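Side-chain contacts in outer membrane protein SusF (Bacteroides thetaiotaomicron, PDB 4FE9), which binds starch at the cell surface through its carbohydrate-binding modules, before the polysaccharide is transported into the periplasm for degradation: residues A[379-382]-A[383-386]; A[415-418]-A[419-423]; A[289-292]-A[293-296]. All blocks are in the same frame, centred on the assembly; numbering follows the deposited sequence.

Contact 1: A[379-382]-A[383-386]; sequences NGWD and AQLV. With NA (sodium ion), chain I.
G380 and A383 meet through their carbonyl oxygens, which stand 3.3 Å apart, O to O, because both are ligands of one sodium ion. The metal lies 2.2 Å from A383 O and 2.6 Å from G380 O, and the cation probably offsets the repulsion expected between the two oxygens. This is the compact side of the contact. The chain reverses here through a type II' beta turn, with G380 and W381 at its corners and D382 N bonded to N379 O at 3.0 Å. The turn belongs to the loop that follows strand 371-374 in the third carbohydrate-binding module, and S377, Y378 and D389 complete the sodium site. A383 N is buried by the fold-back and finds no polar partner in the model.

Toward solvent the contact is held by one side-chain bond. Q384, itself exposed, swings its CG anti to the carbonyl carbon (chi1 -80°) and runs extended beyond it, which carries the amide back over the turn. Its NE2 donates to W381 O at 3.0 Å, fairly straight at 159°, and the acceptor lies close to the amide plane. The same nitrogen stays 4.1 Å from CE3 at the edge of the W381 indole, whose plane is turned 84° from the amide. N379 and D382 are exposed too, and the CB atoms of N379 and A383 meet only loosely at 4.1 Å.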
loop_
_atom_site.group_PDB
_atom_site.type_symbol
_atom_site.label_atom_id
_atom_site.label_comp_id
_atom_site.label_asym_id
_atom_site.label_seq_id
_atom_site.Cartn_x
_atom_site.Cartn_y
_atom_site.Cartn_z
ATOM N N ASN A 379 -9.860 9.052 -36.650
ATOM C CA ASN A 379 -8.664 8.422 -37.229
ATOM C C ASN A 379 -8.570 6.928 -36.861
ATOM O O ASN A 379 -7.471 6.365 -36.808
ATOM C CB ASN A 379 -7.367 9.140 -36.774
ATOM C CG ASN A 379 -7.122 10.454 -37.509
ATOM O OD1 ASN A 379 -7.981 10.942 -38.248
ATOM N ND2 ASN A 379 -5.957 11.060 -37.259
ATOM N N GLY A 380 -9.715 6.322 -36.556
ATOM C CA GLY A 380 -9.800 4.871 -36.375
ATOM C C GLY A 380 -9.027 4.412 -35.149
ATOM O O GLY A 380 -9.156 5.003 -34.057
ATOM N N TRP A 381 -8.241 3.351 -35.322
ATOM C CA TRP A 381 -7.456 2.774 -34.234
ATOM C C TRP A 381 -6.236 3.634 -33.979
ATOM O O TRP A 381 -5.416 3.334 -33.115
ATOM C CB TRP A 381 -7.005 1.334 -34.588
ATOM C CG TRP A 381 -8.096 0.300 -34.462
ATOM C CD1 TRP A 381 -8.696 -0.393 -35.482
ATOM C CD2 TRP A 381 -8.733 -0.145 -33.245
ATOM N NE1 TRP A 381 -9.648 -1.251 -34.977
ATOM C CE2 TRP A 381 -9.710 -1.106 -33.613
ATOM C CE3 TRP A 381 -8.528 0.125 -31.885
ATOM C CZ2 TRP A 381 -10.469 -1.806 -32.667
ATOM C CZ3 TRP A 381 -9.317 -0.538 -30.941
ATOM C CH2 TRP A 381 -10.283 -1.487 -31.341
ATOM N N ASP A 382 -6.052 4.645 -34.813
ATOM C CA ASP A 382 -4.794 5.351 -34.842
ATOM C C ASP A 382 -4.745 6.510 -33.839
ATOM O O ASP A 382 -3.684 6.866 -33.338
ATOM C CB ASP A 382 -4.466 5.805 -36.253
ATOM C CG ASP A 382 -3.322 4.995 -36.866
ATOM O OD1 ASP A 382 -3.589 3.898 -37.424
ATOM O OD2 ASP A 382 -2.149 5.353 -36.613
ATOM N N ALA A 383 -5.911 6.987 -33.449
ATOM C CA ALA A 383 -6.026 7.856 -32.298
ATOM C C ALA A 383 -6.952 7.199 -31.320
ATOM O O ALA A 383 -8.090 6.932 -31.648
ATOM C CB ALA A 383 -6.584 9.210 -32.717
ATOM N N GLN A 384 -6.439 6.896 -30.125
ATOM C CA GLN A 384 -7.170 6.088 -29.132
ATOM C C GLN A 384 -7.381 6.853 -27.841
ATOM O O GLN A 384 -6.427 7.341 -27.257
ATOM C CB GLN A 384 -6.394 4.790 -28.817
ATOM C CG GLN A 384 -6.560 3.673 -29.845
ATOM C CD GLN A 384 -5.654 2.468 -29.533
ATOM O OE1 GLN A 384 -5.416 2.147 -28.367
ATOM N NE2 GLN A 384 -5.102 1.854 -30.563
ATOM N N LEU A 385 -8.589 6.754 -27.300
ATOM C CA LEU A 385 -8.927 7.389 -26.026
ATOM C C LEU A 385 -8.775 8.923 -26.108
ATOM O O LEU A 385 -8.370 9.562 -25.145
ATOM C CB LEU A 385 -8.047 6.828 -24.872
ATOM C CG LEU A 385 -8.150 5.356 -24.431
ATOM C CD1 LEU A 385 -7.250 5.092 -23.187
ATOM C CD2 LEU A 385 -9.569 4.947 -24.141
ATOM N N VAL A 386 -9.049 9.493 -27.280
ATOM C CA VAL A 386 -8.855 10.928 -27.479
ATOM C C VAL A 386 -10.145 11.684 -27.299
ATOM O O VAL A 386 -11.205 11.089 -27.078
ATOM C CB VAL A 386 -8.244 11.241 -28.853
ATOM C CG1 VAL A 386 -6.787 10.822 -28.879
ATOM C CG2 VAL A 386 -9.050 10.532 -29.975
HETATM NA NA NA I . -10.072 6.966 -32.539
#

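Contact 2: A[415-418]-A[419-423]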
loop_
_atom_site.group_PDB
_atom_site.type_symbol
_atom_site.label_atom_id
_atom_site.label_comp_id
_atom_site.label_asym_id
_atom_site.label_seq_id
_atom_site.Cartn_x
_atom_site.Cartn_y
_atom_site.Cartn_z
ATOM N N CYS A 415 -15.157 1.590 -24.506
ATOM C CA CYS A 415 -14.508 1.342 -23.224
ATOM C C CYS A 415 -14.573 2.522 -22.232
ATOM O O CYS A 415 -15.017 3.638 -22.581
ATOM C CB CYS A 415 -13.057 0.902 -23.422
ATOM S SG CYS A 415 -11.956 2.251 -23.945
ATOM N N VAL A 416 -14.234 2.225 -20.979
ATOM C CA VAL A 416 -13.608 3.198 -20.081
ATOM C C VAL A 416 -12.132 2.856 -19.942
ATOM O O VAL A 416 -11.666 1.880 -20.527
ATOM C CB VAL A 416 -14.261 3.163 -18.694
ATOM C CG1 VAL A 416 -15.753 3.516 -18.795
ATOM C CG2 VAL A 416 -14.088 1.781 -18.074
ATOM N N ASN A 417 -11.379 3.709 -19.255
ATOM C CA ASN A 417 -9.992 3.417 -18.928
ATOM C C ASN A 417 -9.611 4.099 -17.603
ATOM O O ASN A 417 -9.221 5.242 -17.596
ATOM C CB ASN A 417 -9.061 3.916 -20.048
ATOM C CG ASN A 417 -7.562 3.636 -19.757
ATOM O OD1 ASN A 417 -6.720 4.555 -19.782
ATOM N ND2 ASN A 417 -7.218 2.340 -19.554
ATOM N N PRO A 418 -9.686 3.364 -16.484
ATOM C CA PRO A 418 -9.275 3.938 -15.180
ATOM C C PRO A 418 -7.803 4.377 -15.127
ATOM O O PRO A 418 -6.965 3.878 -15.882
ATOM C CB PRO A 418 -9.537 2.793 -14.186
ATOM C CG PRO A 418 -10.466 1.809 -14.963
ATOM C CD PRO A 418 -10.037 1.937 -16.380
ATOM N N LYS A 419 -7.503 5.318 -14.233
ATOM C CA LYS A 419 -6.120 5.771 -14.026
ATOM C C LYS A 419 -5.191 4.606 -13.889
ATOM O O LYS A 419 -4.078 4.638 -14.405
ATOM C CB LYS A 419 -6.010 6.653 -12.758
ATOM C CG LYS A 419 -6.159 8.148 -13.022
ATOM C CD LYS A 419 -7.042 8.408 -14.267
ATOM C CE LYS A 419 -7.171 9.921 -14.595
ATOM N NZ LYS A 419 -8.150 10.155 -15.721
ATOM N N ALA A 420 -5.561 3.673 -13.012
ATOM C CA ALA A 420 -4.650 2.579 -12.610
ATOM C C ALA A 420 -4.314 1.643 -13.774
ATOM O O ALA A 420 -3.398 0.833 -13.674
ATOM C CB ALA A 420 -5.251 1.787 -11.450
ATOM N N VAL A 421 -5.107 1.693 -14.847
ATOM C CA VAL A 421 -4.900 0.775 -15.995
ATOM C C VAL A 421 -4.259 1.518 -17.185
ATOM O O VAL A 421 -4.707 2.599 -17.556
ATOM C CB VAL A 421 -6.248 0.131 -16.458
ATOM C CG1 VAL A 421 -6.024 -0.817 -17.715
ATOM C CG2 VAL A 421 -6.903 -0.614 -15.312
ATOM N N SER A 422 -3.216 0.937 -17.765
ATOM C CA SER A 422 -2.518 1.582 -18.876
ATOM C C SER A 422 -3.432 1.705 -20.111
ATOM O O SER A 422 -4.315 0.876 -20.330
ATOM C CB SER A 422 -1.267 0.803 -19.244
ATOM O OG SER A 422 -1.603 -0.380 -19.944
ATOM N N ALA A 423 -3.188 2.724 -20.928
ATOM C CA ALA A 423 -4.046 2.985 -22.104
ATOM C C ALA A 423 -4.006 1.805 -23.086
ATOM O O ALA A 423 -5.008 1.481 -23.726
ATOM C CB ALA A 423 -3.615 4.281 -22.805
HETATM O O HOH W 1 -5.390 4.922 -17.686
#
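N417 reaches across to V421 and S422 with its carboxamide, bridging a bend in the chain. From CB the side chain leaves with CG anti to the backbone N (chi1 180°), and this sends the amide toward the returning backbone. CG comes to 3.8 Å from V421 O. Beyond it the two branches part. OD1 comes to 3.9 Å from A423 CA; a water lies between OD1 and V421 O, but at distances so short that its bonds are doubtful. ND2 is shared between two carbonyls, donating weakly to V421 O at 3.2 Å and to S422 O at 3.3 Å, and it also brushes V421 CG1.

The bend being spanned is a type I beta turn from P418 to V421, in the loop between strands 410-415 and 430-434 of the third carbohydrate-binding module. V421 N closes it on P418 O at 3.0 Å, arriving well above the carbonyl plane (59° out of it). On the hydrophobic side P418 and V421 lie side by side and point the same way, with P418 CD 4.2 Å from V421 CG2. The turn lies against the second module, whose Y353 touches P418 and whose E366 OE1 is bonded to K419 N, in the second position of the turn.

Contact 3: A[289-292]-A[293-296]; sequences NGTK and GTFW
T291 and T294 set their side chains at a slant to one another across a tight reversal, the methyl of the first against the hydroxyl of the second. T291 CG2 is 3.2 Å from T294 OG1 and 3.9 Å from T294 CG2. The T291 hydroxyl is turned elsewhere: with OG1 anti to the carbonyl carbon (chi1 -53°), it donates to N289 O at 2.8 Å, from above that carbonyl plane. T294, in the conformer described here, one of two modelled, places OG1 2.8 Å from T291 O and donates to it. T294 N reaches the same oxygen at 3.3 Å from the same face of its plane, while T294 CG2 lies 3.2 Å from K292 O.

The reversal is a type II beta turn from T291 to T294, within the hairpin that joins strands 283-287 and 294-301 of the second carbohydrate-binding module. G293 takes the third position with positive phi, where a side chain would collide with K292 O. The K292 chain bends twice near its end, and NZ is bonded to N257 O. With an alanine at T291, N289 O would probably lose its hydroxyl donor and a small gap would be likely to open beside T294.

Two donors on one carbonyl suggest that T294 can hold the turn by backbone and side chain together in this conformer, the hydroxyl bond being less certain because a second is modelled.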
loop_
_atom_site.group_PDB
_atom_site.type_symbol
_atom_site.label_atom_id
_atom_site.label_comp_id
_atom_site.label_asym_id
_atom_site.label_seq_id
_atom_site.Cartn_x
_atom_site.Cartn_y
_atom_site.Cartn_z
ATOM N N ASN A 289 -10.433 -7.060 -16.376
ATOM C CA ASN A 289 -9.989 -8.308 -17.013
ATOM C C ASN A 289 -8.616 -8.740 -16.512
ATOM O O ASN A 289 -7.684 -7.937 -16.484
ATOM C CB ASN A 289 -9.953 -8.143 -18.534
ATOM C CG ASN A 289 -9.654 -9.463 -19.267
ATOM O OD1 ASN A 289 -8.543 -9.957 -19.229
ATOM N ND2 ASN A 289 -10.624 -9.960 -20.006
ATOM N N GLY A 290 -8.543 -9.983 -16.012
ATOM C CA GLY A 290 -7.284 -10.607 -15.624
ATOM C C GLY A 290 -6.632 -9.902 -14.462
ATOM O O GLY A 290 -5.417 -9.944 -14.322
ATOM N N THR A 291 -7.403 -9.087 -13.735
ATOM C CA THR A 291 -6.792 -8.211 -12.749
ATOM C C THR A 291 -7.401 -8.432 -11.384
ATOM O O THR A 291 -8.501 -7.955 -11.091
ATOM C CB THR A 291 -6.850 -6.700 -13.153
ATOM O OG1 THR A 291 -6.308 -6.521 -14.481
ATOM C CG2 THR A 291 -6.062 -5.862 -12.170
ATOM N N LYS A 292 -6.661 -9.171 -10.565
ATOM C CA LYS A 292 -7.098 -9.687 -9.258
ATOM C C LYS A 292 -7.838 -8.648 -8.377
ATOM O O LYS A 292 -7.263 -7.663 -7.943
ATOM C CB LYS A 292 -5.849 -10.212 -8.512
ATOM C CG LYS A 292 -6.107 -10.879 -7.179
ATOM C CD LYS A 292 -4.769 -11.191 -6.448
ATOM C CE LYS A 292 -4.214 -12.548 -6.854
ATOM N NZ LYS A 292 -4.872 -13.635 -6.089
ATOM N N GLY A 293 -9.060 -8.967 -7.996
ATOM C CA GLY A 293 -9.728 -8.230 -6.922
ATOM C C GLY A 293 -10.063 -6.776 -7.304
ATOM O O GLY A 293 -10.298 -5.947 -6.438
ATOM N N THR A 294 -10.089 -6.483 -8.600
ATOM C CA THR A 294 -10.352 -5.135 -9.051
ATOM C C THR A 294 -11.583 -5.029 -9.933
ATOM O O THR A 294 -11.836 -5.909 -10.788
ATOM C CB THR A 294 -9.146 -4.533 -9.751
ATOM O OG1 THR A 294 -8.945 -5.180 -11.012
ATOM C CG2 THR A 294 -7.917 -4.713 -8.903
ATOM N N PHE A 295 -12.346 -3.945 -9.739
ATOM C CA PHE A 295 -13.724 -3.835 -10.250
ATOM C C PHE A 295 -14.006 -2.390 -10.584
ATOM O O PHE A 295 -13.301 -1.492 -10.108
ATOM C CB PHE A 295 -14.749 -4.305 -9.199
ATOM C CG PHE A 295 -14.546 -5.687 -8.746
ATOM C CD1 PHE A 295 -15.189 -6.734 -9.377
ATOM C CD2 PHE A 295 -13.773 -5.957 -7.636
ATOM C CE1 PHE A 295 -14.968 -8.046 -8.970
ATOM C CE2 PHE A 295 -13.575 -7.262 -7.197
ATOM C CZ PHE A 295 -14.155 -8.307 -7.877
ATOM N N TRP A 296 -15.016 -2.161 -11.408
ATOM C CA TRP A 296 -15.427 -0.818 -11.771
ATOM C C TRP A 296 -16.919 -0.753 -12.112
ATOM O O TRP A 296 -17.595 -1.797 -12.279
ATOM C CB TRP A 296 -14.573 -0.258 -12.917
ATOM C CG TRP A 296 -14.810 -0.955 -14.274
ATOM C CD1 TRP A 296 -14.295 -2.165 -14.680
ATOM C CD2 TRP A 296 -15.752 -0.563 -15.285
ATOM N NE1 TRP A 296 -14.866 -2.551 -15.886
ATOM C CE2 TRP A 296 -15.717 -1.556 -16.303
ATOM C CE3 TRP A 296 -16.681 0.479 -15.392
ATOM C CZ2 TRP A 296 -16.476 -1.463 -17.442
ATOM C CZ3 TRP A 296 -17.397 0.608 -16.560
ATOM C CH2 TRP A 296 -17.289 -0.348 -17.579
HETATM O O HOH W 2 -11.669 -8.756 -10.574
#

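In the fold
All three contacts are short-range turns, yet their settings differ. Contacts 1 and 2 lie at the surface of the third carbohydrate-binding module, in loops leaving strands 371-374 and 410-415, which pair with each other; contact 3 is partly buried at a hairpin of the second module. The first combines a cation with an amide bond, the second a turn bond with weak amide bonds and apolar packing, the third two donors on one carbonyl. L385 joins contacts 1 and 2 by packing CD2 3.6 Å from C415 SG and CD1 near N417 and A423. Between the modules, V416 CG2 of contact 2 rests 3.8 Å from W296 CZ3 of contact 3; contacts 1 and 3 do not touch.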